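Local structure of methylmalonyl-CoA carboxyltransferase 12S subunit (Propionibacterium freudenreichii, 1ON3) at residues K67-M75 against A142-S150; M391-K402 against L416-A425. The protein transfers the carboxyl group of methylmalonyl-CoA to the biotin of the 1.3S subunit, as the hexameric core of the transcarboxylase complex. All blocks are in the same frame, centred on the assembly; numbering follows the deposited sequence. Where two conformers were deposited one is given.

Interaction 1: residues K67-M75 against A142-S150; sequences KHRTTLFGM and ARIQEGIDS. With MCA (methylmalonyl-coenzyme A), chain T.
T70 and E146 meet through one short hydrogen bond: T70 OG1 donates to E146 OE2 at 2.6 Å, coming from above the carboxylate plane (47° out of it). With OG1 between the backbone N and the carbonyl carbon (chi1 44°), the methyl CG2 lies 3.4 Å from E146 CG, a double use that suits threonine. OE2 also takes a weak salt-bridge bond from R143 NH1 (3.1 Å), which pairs with D83 too, while OE1 accepts from E113 N. Replacing E146 by an alanine would probably leave the T70 hydroxyl and E113 N without their acceptor and R143 short of one carboxylate. M75, doubly bent, curls CE to 3.6 Å from R143 NH1 and over the rim of one H68 ring face, while H68 NE2 bonds M75 O nearly straight (2.6 Å). Q145, bent at chi2, lays CB on M75 CG (3.9 Å) and CG by F73 O, turning NE2 to adenine C2. Water 1 donates to L72 O, which opens a type I' turn, and to Q145 O; G74, at positive phi, suits the turn because a CB would press on F73 O. I144 N bonds adenine N1 and A142 O receives N6: backbone recognition of adenine in this crotonase-like CoA site.

Interaction 2: residues M391-K402 against L416-A425; sequences MLYAYSEATVPK and LAMCNRDLGA
The C-terminal turns of helix 384-397, followed by a loop into K402 at the start of strand 402-407, pack against the irregular chain that leaves helix 412-416. Backbones come close at several points, with CA atoms 5.0 Å apart for S396 and L423 and 4.7 Å for K402 and A425. G424, at phi 94°, leaves no room for a CB, which would strike both K402 NZ and the carbonyl O of L423.

K402 reaches back to the last turn of the helix, bent at chi3 (-71°), and its ammonium group binds three carbonyls: Y395 O at 2.8 Å, A398 O at 3.1 Å and, across the contact, L423 O at 2.8 Å in the carbonyl plane. Y395 O belongs to the last turn and A398 O to the residue just after the helix, where the dipole would probably suit a positive charge; a long lysine fits this buried place because its aliphatic chain also packs on C419 SG. C419 CB sits over the centre of the Y395 ring, a CH-pi contact 3.6 Å from the centroid, with SG oblique to it; Y395 OH bonds Q366. Earlier in the helix, L392 CD2 meets L423 CD2 at 3.6 Å, and M391 lies alongside M418. S396 OG turns back to L392 O, presenting its oxygen to L423 CG. K402 thus ties the helix of a beta-alpha-beta crossover, between parallel strands 364-370 and 402-407, to the loop ahead of strand 427-430 in the C-terminal crotonase-like half.

How the interactions relate
Interaction 1 closes before interaction 2 opens along the chain, and the two lie on opposite sides of its centre, with centres about 48 Å apart and nearest atoms about 31 Å apart. Each flanks a different one of the chain's two mixed sheets: interaction 1 joins the loop between strands 60-62 and 85-92 to the start of helix 147-164, beyond strand 133-139, whereas interaction 2 packs helix 384-397 and the start of strand 402-407 against the chain running toward strand 427-430. The two sheets share one strand arrangement, in keeping with domain duplication. Both contacts also touch a second subunit, and G413 of that subunit completes the methylmalonyl-CoA site at interaction 1, so assembly and substrate binding are coupled.

Interaction 1: residues K67-M75 against A142-S150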
loop_
_atom_site.group_PDB
_atom_site.type_symbol
_atom_site.label_atom_id
_atom_site.label_comp_id
_atom_site.label_asym_id
_atom_site.label_seq_id
_atom_site.Cartn_x
_atom_site.Cartn_y
_atom_site.Cartn_z
ATOM N N LYS E 67 17.126 -35.554 -15.180
ATOM C CA LYS E 67 17.643 -35.960 -16.484
ATOM C C LYS E 67 17.032 -35.208 -17.643
ATOM O O LYS E 67 15.860 -34.839 -17.603
ATOM C CB LYS E 67 17.392 -37.451 -16.707
ATOM C CG LYS E 67 18.180 -38.363 -15.801
ATOM C CD LYS E 67 17.881 -39.812 -16.163
ATOM C CE LYS E 67 18.602 -40.787 -15.246
ATOM N NZ LYS E 67 18.222 -42.190 -15.590
ATOM N N HIS E 68 17.829 -35.011 -18.689
ATOM C CA HIS E 68 17.376 -34.326 -19.886
ATOM C C HIS E 68 16.268 -35.143 -20.549
ATOM O O HIS E 68 16.210 -36.365 -20.403
ATOM C CB HIS E 68 18.532 -34.149 -20.878
ATOM C CG HIS E 68 18.994 -35.429 -21.515
ATOM N ND1 HIS E 68 19.773 -36.355 -20.852
ATOM C CD2 HIS E 68 18.791 -35.930 -22.756
ATOM C CE1 HIS E 68 20.034 -37.368 -21.659
ATOM N NE2 HIS E 68 19.450 -37.135 -22.821
ATOM N N ARG E 69 15.399 -34.459 -21.279
ATOM C CA ARG E 69 14.293 -35.103 -21.963
ATOM C C ARG E 69 14.423 -34.989 -23.485
ATOM O O ARG E 69 13.568 -35.484 -24.227
ATOM C CB ARG E 69 12.973 -34.472 -21.516
ATOM C CG ARG E 69 12.698 -34.609 -20.037
ATOM C CD ARG E 69 11.330 -34.054 -19.688
ATOM N NE ARG E 69 10.262 -34.764 -20.387
ATOM C CZ ARG E 69 8.991 -34.370 -20.400
ATOM N NH1 ARG E 69 8.638 -33.270 -19.750
ATOM N NH2 ARG E 69 8.078 -35.063 -21.072
ATOM N N THR E 70 15.486 -34.336 -23.943
ATOM C CA THR E 70 15.714 -34.156 -25.377
ATOM C C THR E 70 16.082 -35.514 -25.994
ATOM O O THR E 70 16.618 -36.382 -25.314
ATOM C CB THR E 70 16.854 -33.140 -25.611
ATOM O OG1 THR E 70 17.933 -33.433 -24.713
ATOM C CG2 THR E 70 16.362 -31.707 -25.364
ATOM N N THR E 71 15.807 -35.696 -27.280
ATOM C CA THR E 71 16.104 -36.975 -27.907
ATOM C C THR E 71 16.876 -36.890 -29.219
ATOM O O THR E 71 17.571 -37.835 -29.595
ATOM C CB THR E 71 14.801 -37.769 -28.147
ATOM O OG1 THR E 71 13.891 -36.967 -28.909
ATOM C CG2 THR E 71 14.141 -38.134 -26.814
ATOM N N LEU E 72 16.764 -35.760 -29.907
ATOM C CA LEU E 72 17.435 -35.579 -31.189
ATOM C C LEU E 72 18.956 -35.644 -31.127
ATOM O O LEU E 72 19.568 -35.435 -30.073
ATOM C CB LEU E 72 17.017 -34.248 -31.824
ATOM C CG LEU E 72 15.531 -34.083 -32.161
ATOM C CD1 LEU E 72 15.265 -32.653 -32.616
ATOM C CD2 LEU E 72 15.133 -35.073 -33.251
ATOM N N PHE E 73 19.541 -35.947 -32.285
ATOM C CA PHE E 73 20.978 -36.056 -32.486
ATOM C C PHE E 73 21.755 -36.768 -31.376
ATOM O O PHE E 73 22.751 -36.254 -30.859
ATOM C CB PHE E 73 21.549 -34.660 -32.759
ATOM C CG PHE E 73 20.915 -33.978 -33.951
ATOM C CD1 PHE E 73 21.077 -34.500 -35.233
ATOM C CD2 PHE E 73 20.110 -32.854 -33.787
ATOM C CE1 PHE E 73 20.447 -33.915 -36.334
ATOM C CE2 PHE E 73 19.473 -32.261 -34.880
ATOM C CZ PHE E 73 19.641 -32.793 -36.158
ATOM N N GLY E 74 21.278 -37.954 -31.015
ATOM C CA GLY E 74 21.946 -38.759 -30.013
ATOM C C GLY E 74 21.603 -38.491 -28.564
ATOM O O GLY E 74 22.080 -39.199 -27.681
ATOM N N MET E 75 20.776 -37.487 -28.298
ATOM C CA MET E 75 20.440 -37.196 -26.916
ATOM C C MET E 75 19.603 -38.300 -26.293
ATOM O O MET E 75 19.601 -38.474 -25.071
ATOM C CB MET E 75 19.726 -35.847 -26.819
ATOM C CG MET E 75 20.618 -34.667 -27.178
ATOM S SD MET E 75 22.167 -34.595 -26.241
ATOM C CE MET E 75 21.533 -34.540 -24.527
ATOM N N ALA E 142 25.244 -23.018 -25.206
ATOM C CA ALA E 142 24.000 -23.773 -25.362
ATOM C C ALA E 142 24.307 -25.130 -26.000
ATOM O O ALA E 142 25.077 -25.211 -26.954
ATOM C CB ALA E 142 23.012 -22.991 -26.228
ATOM N N ARG E 143 23.720 -26.196 -25.460
ATOM C CA ARG E 143 23.962 -27.536 -25.997
ATOM C C ARG E 143 23.416 -27.590 -27.422
ATOM O O ARG E 143 22.200 -27.609 -27.646
ATOM C CB ARG E 143 23.279 -28.587 -25.133
ATOM C CG ARG E 143 23.685 -30.028 -25.474
ATOM C CD ARG E 143 23.088 -31.005 -24.468
ATOM N NE ARG E 143 23.619 -30.825 -23.116
ATOM C CZ ARG E 143 23.031 -31.291 -22.015
ATOM N NH1 ARG E 143 21.883 -31.958 -22.099
ATOM N NH2 ARG E 143 23.603 -31.123 -20.830
ATOM N N ILE E 144 24.332 -27.627 -28.380
ATOM C CA ILE E 144 23.985 -27.613 -29.795
ATOM C C ILE E 144 23.038 -28.693 -30.319
ATOM O O ILE E 144 22.238 -28.422 -31.225
ATOM C CB ILE E 144 25.279 -27.579 -30.645
ATOM C CG1 ILE E 144 26.010 -26.242 -30.414
ATOM C CG2 ILE E 144 24.951 -27.733 -32.105
ATOM C CD1 ILE E 144 27.431 -26.178 -31.020
ATOM N N GLN E 145 23.122 -29.902 -29.766
ATOM C CA GLN E 145 22.245 -30.993 -30.195
ATOM C C GLN E 145 20.776 -30.713 -29.855
ATOM O O GLN E 145 19.872 -31.304 -30.454
ATOM C CB GLN E 145 22.643 -32.320 -29.530
ATOM C CG GLN E 145 23.990 -32.914 -29.955
ATOM C CD GLN E 145 25.136 -32.525 -29.028
ATOM O OE1 GLN E 145 26.137 -33.242 -28.926
ATOM N NE2 GLN E 145 25.002 -31.389 -28.358
ATOM N N GLU E 146 20.540 -29.825 -28.887
ATOM C CA GLU E 146 19.175 -29.504 -28.463
ATOM C C GLU E 146 18.539 -28.307 -29.177
ATOM O O GLU E 146 17.445 -27.868 -28.820
ATOM C CB GLU E 146 19.132 -29.309 -26.935
ATOM C CG GLU E 146 19.508 -30.571 -26.173
ATOM C CD GLU E 146 19.390 -30.428 -24.674
ATOM O OE1 GLU E 146 19.169 -29.291 -24.203
ATOM O OE2 GLU E 146 19.521 -31.455 -23.968
ATOM N N GLY E 147 19.240 -27.785 -30.177
ATOM C CA GLY E 147 18.727 -26.691 -30.981
ATOM C C GLY E 147 17.974 -25.595 -30.252
ATOM O O GLY E 147 18.492 -25.015 -29.291
ATOM N N ILE E 148 16.750 -25.306 -30.692
ATOM C CA ILE E 148 15.990 -24.232 -30.053
ATOM C C ILE E 148 15.567 -24.530 -28.618
ATOM O O ILE E 148 15.135 -23.630 -27.907
ATOM C CB ILE E 148 14.758 -23.806 -30.890
ATOM C CG1 ILE E 148 13.709 -24.918 -30.933
ATOM C CG2 ILE E 148 15.202 -23.426 -32.299
ATOM C CD1 ILE E 148 12.431 -24.494 -31.655
ATOM N N ASP E 149 15.698 -25.779 -28.180
ATOM C CA ASP E 149 15.350 -26.107 -26.807
ATOM C C ASP E 149 16.372 -25.530 -25.823
ATOM O O ASP E 149 16.001 -24.976 -24.784
ATOM C CB ASP E 149 15.251 -27.624 -26.612
ATOM C CG ASP E 149 14.096 -28.231 -27.380
ATOM O OD1 ASP E 149 13.080 -27.525 -27.594
ATOM O OD2 ASP E 149 14.204 -29.415 -27.756
ATOM N N SER E 150 17.659 -25.658 -26.123
ATOM C CA SER E 150 18.658 -25.103 -25.213
ATOM C C SER E 150 18.637 -23.579 -25.358
ATOM O O SER E 150 18.964 -22.859 -24.421
ATOM C CB SER E 150 20.050 -25.673 -25.510
ATOM O OG SER E 150 20.381 -25.550 -26.876
HETATM C C8 MCA T . 31.484 -28.082 -26.244
HETATM N N9 MCA T . 30.940 -29.353 -26.448
HETATM C C4 MCA T . 29.635 -29.108 -26.843
HETATM C C5 MCA T . 29.497 -27.700 -26.841
HETATM N N7 MCA T . 30.673 -27.079 -26.464
HETATM N N3 MCA T . 28.643 -30.033 -27.173
HETATM C C2 MCA T . 27.455 -29.426 -27.520
HETATM N N1 MCA T . 27.205 -28.074 -27.554
HETATM C C6 MCA T . 28.211 -27.171 -27.216
HETATM N N6 MCA T . 27.922 -25.866 -27.258
HETATM C "C1'" MCA T . 31.465 -30.602 -26.317
HETATM C "C2'" MCA T . 32.511 -30.824 -27.414
HETATM O "O2'" MCA T . 31.918 -31.276 -28.599
HETATM C "C3'" MCA T . 33.458 -31.782 -26.733
HETATM O "O3'" MCA T . 33.015 -33.112 -26.945
HETATM C "C4'" MCA T . 33.446 -31.400 -25.241
HETATM O "O4'" MCA T . 32.157 -30.696 -25.071
HETATM C "C5'" MCA T . 34.542 -30.383 -24.727
HETATM O "O5'" MCA T . 35.212 -30.062 -25.677
HETATM P P1 MCA T . 36.426 -29.874 -26.324
HETATM O O11 MCA T . 36.325 -29.455 -27.623
HETATM O O12 MCA T . 36.829 -31.125 -26.087
HETATM O O6 MCA T . 37.363 -28.695 -25.679
HETATM P P2 MCA T . 38.116 -27.662 -25.303
HETATM O O21 MCA T . 38.983 -28.057 -26.310
HETATM O O22 MCA T . 38.422 -27.441 -23.947
HETATM O O7 MCA T . 37.323 -26.400 -25.891
HETATM C CPB MCA T . 36.198 -26.102 -25.594
HETATM C CPA MCA T . 35.368 -24.957 -26.149
HETATM C CP7 MCA T . 34.921 -25.712 -27.421
HETATM C CP9 MCA T . 36.157 -23.631 -26.266
HETATM C CP8 MCA T . 34.195 -24.718 -25.166
HETATM O OP3 MCA T . 34.295 -26.761 -27.195
HETATM C CP6 MCA T . 34.068 -25.107 -28.382
HETATM O OP2 MCA T . 34.435 -23.981 -28.879
HETATM N NP2 MCA T . 32.791 -25.753 -28.748
HETATM C CP5 MCA T . 31.764 -24.837 -29.116
HETATM C CP4 MCA T . 31.251 -23.518 -28.909
HETATM C CP3 MCA T . 29.985 -22.999 -29.398
HETATM O OP1 MCA T . 29.976 -23.234 -30.735
HETATM N NP1 MCA T . 28.815 -22.319 -28.830
HETATM C CP2 MCA T . 27.824 -22.051 -29.834
HETATM C CP1 MCA T . 26.641 -21.537 -29.129
HETATM P P3 MCA T . 33.493 -34.670 -26.712
HETATM O O31 MCA T . 34.567 -34.444 -27.732
HETATM O O32 MCA T . 32.399 -35.562 -27.221
HETATM O O33 MCA T . 34.091 -35.080 -25.390
HETATM S S MCA T . 25.429 -21.168 -29.990
HETATM C CS1 MCA T . 24.856 -20.772 -28.509
HETATM O OS1 MCA T . 25.313 -20.821 -27.332
HETATM C CS2 MCA T . 24.346 -19.466 -28.559
HETATM C CS3 MCA T . 23.069 -19.307 -28.248
HETATM C CS4 MCA T . 24.907 -18.033 -28.799
HETATM O OS4 MCA T . 24.198 -17.119 -29.222
HETATM O OS5 MCA T . 26.096 -17.896 -28.543
HETATM O O HOH W 1 18.182 -33.138 -28.836
HETATM O O HOH W 2 26.171 -35.760 -30.587
#

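Interaction 2: residues M391-K402 against L416-A425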
loop_
_atom_site.group_PDB
_atom_site.type_symbol
_atom_site.label_atom_id
_atom_site.label_comp_id
_atom_site.label_asym_id
_atom_site.label_seq_id
_atom_site.Cartn_x
_atom_site.Cartn_y
_atom_site.Cartn_z
ATOM N N MET E 391 26.931 8.717 -13.897
ATOM C CA MET E 391 27.321 8.997 -12.512
ATOM C C MET E 391 26.317 9.950 -11.866
ATOM O O MET E 391 25.893 9.745 -10.727
ATOM C CB MET E 391 28.723 9.611 -12.463
ATOM C CG MET E 391 29.818 8.617 -12.795
ATOM S SD MET E 391 31.463 9.339 -12.735
ATOM C CE MET E 391 31.693 9.582 -10.962
ATOM N N LEU E 392 25.950 11.010 -12.588
ATOM C CA LEU E 392 24.973 11.956 -12.072
ATOM C C LEU E 392 23.660 11.221 -11.835
ATOM O O LEU E 392 22.977 11.446 -10.837
ATOM C CB LEU E 392 24.752 13.085 -13.076
ATOM C CG LEU E 392 26.030 13.860 -13.386
ATOM C CD1 LEU E 392 25.827 14.717 -14.640
ATOM C CD2 LEU E 392 26.404 14.698 -12.166
ATOM N N TYR E 393 23.304 10.338 -12.762
ATOM C CA TYR E 393 22.065 9.599 -12.620
ATOM C C TYR E 393 22.097 8.686 -11.396
ATOM O O TYR E 393 21.199 8.751 -10.546
ATOM C CB TYR E 393 21.786 8.754 -13.860
ATOM C CG TYR E 393 20.417 8.127 -13.815
ATOM C CD1 TYR E 393 19.343 8.706 -14.476
ATOM C CD2 TYR E 393 20.183 6.984 -13.049
ATOM C CE1 TYR E 393 18.056 8.167 -14.381
ATOM C CE2 TYR E 393 18.908 6.443 -12.940
ATOM C CZ TYR E 393 17.851 7.038 -13.608
ATOM O OH TYR E 393 16.592 6.496 -13.484
ATOM N N ALA E 394 23.116 7.828 -11.324
ATOM C CA ALA E 394 23.235 6.877 -10.224
ATOM C C ALA E 394 23.225 7.547 -8.857
ATOM O O ALA E 394 22.495 7.127 -7.962
ATOM C CB ALA E 394 24.500 6.026 -10.384
ATOM N N TYR E 395 24.033 8.587 -8.679
ATOM C CA TYR E 395 24.042 9.268 -7.386
ATOM C C TYR E 395 22.716 9.976 -7.084
ATOM O O TYR E 395 22.198 9.871 -5.968
ATOM C CB TYR E 395 25.203 10.264 -7.324
ATOM C CG TYR E 395 26.516 9.633 -6.921
ATOM C CD1 TYR E 395 27.634 9.733 -7.738
ATOM C CD2 TYR E 395 26.641 8.956 -5.705
ATOM C CE1 TYR E 395 28.849 9.179 -7.364
ATOM C CE2 TYR E 395 27.860 8.396 -5.319
ATOM C CZ TYR E 395 28.956 8.514 -6.157
ATOM O OH TYR E 395 30.161 7.965 -5.799
ATOM N N SER E 396 22.150 10.684 -8.067
ATOM C CA SER E 396 20.878 11.393 -7.847
ATOM C C SER E 396 19.723 10.448 -7.502
ATOM O O SER E 396 18.803 10.821 -6.796
ATOM C CB SER E 396 20.484 12.230 -9.078
ATOM O OG SER E 396 21.492 13.177 -9.406
ATOM N N GLU E 397 19.767 9.225 -8.016
ATOM C CA GLU E 397 18.715 8.252 -7.739
ATOM C C GLU E 397 18.968 7.530 -6.407
ATOM O O GLU E 397 18.037 7.069 -5.750
ATOM C CB GLU E 397 18.657 7.211 -8.860
ATOM C CG GLU E 397 17.559 6.172 -8.693
ATOM C CD GLU E 397 16.163 6.747 -8.869
ATOM O OE1 GLU E 397 15.186 6.023 -8.591
ATOM O OE2 GLU E 397 16.036 7.918 -9.289
ATOM N N ALA E 398 20.230 7.417 -6.026
ATOM C CA ALA E 398 20.565 6.693 -4.803
ATOM C C ALA E 398 19.936 7.289 -3.550
ATOM O O ALA E 398 19.887 8.514 -3.390
ATOM C CB ALA E 398 22.092 6.599 -4.646
ATOM N N THR E 399 19.454 6.414 -2.665
ATOM C CA THR E 399 18.836 6.850 -1.415
ATOM C C THR E 399 19.601 6.375 -0.168
ATOM O O THR E 399 19.231 6.708 0.963
ATOM C CB THR E 399 17.355 6.393 -1.329
ATOM O OG1 THR E 399 17.288 4.970 -1.466
ATOM C CG2 THR E 399 16.518 7.054 -2.441
ATOM N N VAL E 400 20.662 5.597 -0.362
ATOM C CA VAL E 400 21.456 5.159 0.784
ATOM C C VAL E 400 22.205 6.396 1.284
ATOM O O VAL E 400 22.238 7.425 0.603
ATOM C CB VAL E 400 22.538 4.102 0.401
ATOM C CG1 VAL E 400 21.889 2.763 0.042
ATOM C CG2 VAL E 400 23.381 4.612 -0.776
ATOM N N PRO E 401 22.790 6.320 2.488
ATOM C CA PRO E 401 23.539 7.466 3.011
ATOM C C PRO E 401 24.665 7.751 2.013
ATOM O O PRO E 401 25.297 6.824 1.507
ATOM C CB PRO E 401 24.087 6.944 4.345
ATOM C CG PRO E 401 22.989 6.018 4.805
ATOM C CD PRO E 401 22.599 5.286 3.521
ATOM N N LYS E 402 24.891 9.028 1.712
ATOM C CA LYS E 402 25.950 9.433 0.793
ATOM C C LYS E 402 26.816 10.459 1.512
ATOM O O LYS E 402 26.340 11.533 1.864
ATOM C CB LYS E 402 25.335 10.022 -0.482
ATOM C CG LYS E 402 24.649 8.945 -1.349
ATOM C CD LYS E 402 23.926 9.527 -2.569
ATOM C CE LYS E 402 22.681 10.275 -2.170
ATOM N NZ LYS E 402 21.962 10.865 -3.334
ATOM N N LEU E 416 30.422 17.548 -9.445
ATOM C CA LEU E 416 29.025 17.192 -9.241
ATOM C C LEU E 416 28.836 15.694 -9.426
ATOM O O LEU E 416 28.028 15.074 -8.738
ATOM C CB LEU E 416 28.128 17.952 -10.224
ATOM C CG LEU E 416 28.206 19.480 -10.069
ATOM C CD1 LEU E 416 27.267 20.138 -11.079
ATOM C CD2 LEU E 416 27.827 19.871 -8.627
ATOM N N ALA E 417 29.587 15.125 -10.361
ATOM C CA ALA E 417 29.512 13.694 -10.659
ATOM C C ALA E 417 30.013 12.846 -9.495
ATOM O O ALA E 417 29.711 11.654 -9.423
ATOM C CB ALA E 417 30.313 13.385 -11.906
ATOM N N MET E 418 30.783 13.460 -8.598
ATOM C CA MET E 418 31.302 12.758 -7.433
ATOM C C MET E 418 30.411 12.971 -6.209
ATOM O O MET E 418 30.862 12.871 -5.065
ATOM C CB MET E 418 32.731 13.192 -7.125
ATOM C CG MET E 418 33.760 12.740 -8.157
ATOM S SD MET E 418 33.929 10.942 -8.237
ATOM C CE MET E 418 34.705 10.608 -6.651
ATOM N N CYS E 419 29.148 13.287 -6.481
ATOM C CA CYS E 419 28.118 13.461 -5.465
ATOM C C CYS E 419 28.306 14.579 -4.439
ATOM O O CYS E 419 28.759 14.329 -3.321
ATOM C CB CYS E 419 27.911 12.138 -4.721
ATOM S SG CYS E 419 26.345 12.032 -3.839
ATOM N N ASN E 420 27.938 15.806 -4.807
ATOM C CA ASN E 420 28.041 16.923 -3.870
ATOM C C ASN E 420 26.680 17.040 -3.173
ATOM O O ASN E 420 25.810 16.182 -3.365
ATOM C CB ASN E 420 28.406 18.213 -4.622
ATOM C CG ASN E 420 27.206 18.883 -5.253
ATOM O OD1 ASN E 420 26.318 18.218 -5.790
ATOM N ND2 ASN E 420 27.178 20.215 -5.199
ATOM N N ARG E 421 26.477 18.085 -2.369
ATOM C CA ARG E 421 25.208 18.251 -1.660
ATOM C C ARG E 421 23.999 18.272 -2.585
ATOM O O ARG E 421 22.932 17.747 -2.258
ATOM C CB ARG E 421 25.223 19.555 -0.862
ATOM C CG ARG E 421 23.896 19.895 -0.231
ATOM C CD ARG E 421 23.897 19.518 1.224
ATOM N NE ARG E 421 24.927 20.267 1.934
ATOM C CZ ARG E 421 25.458 19.878 3.087
ATOM N NH1 ARG E 421 25.052 18.745 3.654
ATOM N NH2 ARG E 421 26.406 20.613 3.662
ATOM N N ASP E 422 24.163 18.906 -3.740
ATOM C CA ASP E 422 23.075 19.026 -4.688
ATOM C C ASP E 422 22.611 17.696 -5.263
ATOM O O ASP E 422 21.462 17.583 -5.690
ATOM C CB ASP E 422 23.466 20.025 -5.775
ATOM C CG ASP E 422 23.751 21.411 -5.191
ATOM O OD1 ASP E 422 22.834 21.962 -4.552
ATOM O OD2 ASP E 422 24.881 21.930 -5.350
ATOM N N LEU E 423 23.482 16.690 -5.285
ATOM C CA LEU E 423 23.046 15.388 -5.769
ATOM C C LEU E 423 22.641 14.502 -4.586
ATOM O O LEU E 423 22.596 13.274 -4.679
ATOM C CB LEU E 423 24.116 14.710 -6.629
ATOM C CG LEU E 423 24.010 15.099 -8.115
ATOM C CD1 LEU E 423 24.530 16.521 -8.316
ATOM C CD2 LEU E 423 24.813 14.129 -8.968
ATOM N N GLY E 424 22.359 15.132 -3.455
ATOM C CA GLY E 424 21.900 14.371 -2.310
ATOM C C GLY E 424 22.897 13.899 -1.276
ATOM O O GLY E 424 22.521 13.111 -0.412
ATOM N N ALA E 425 24.151 14.345 -1.346
ATOM C CA ALA E 425 25.119 13.944 -0.332
ATOM C C ALA E 425 24.516 14.393 0.994
ATOM O O ALA E 425 24.058 15.535 1.120
ATOM C CB ALA E 425 26.473 14.636 -0.550
#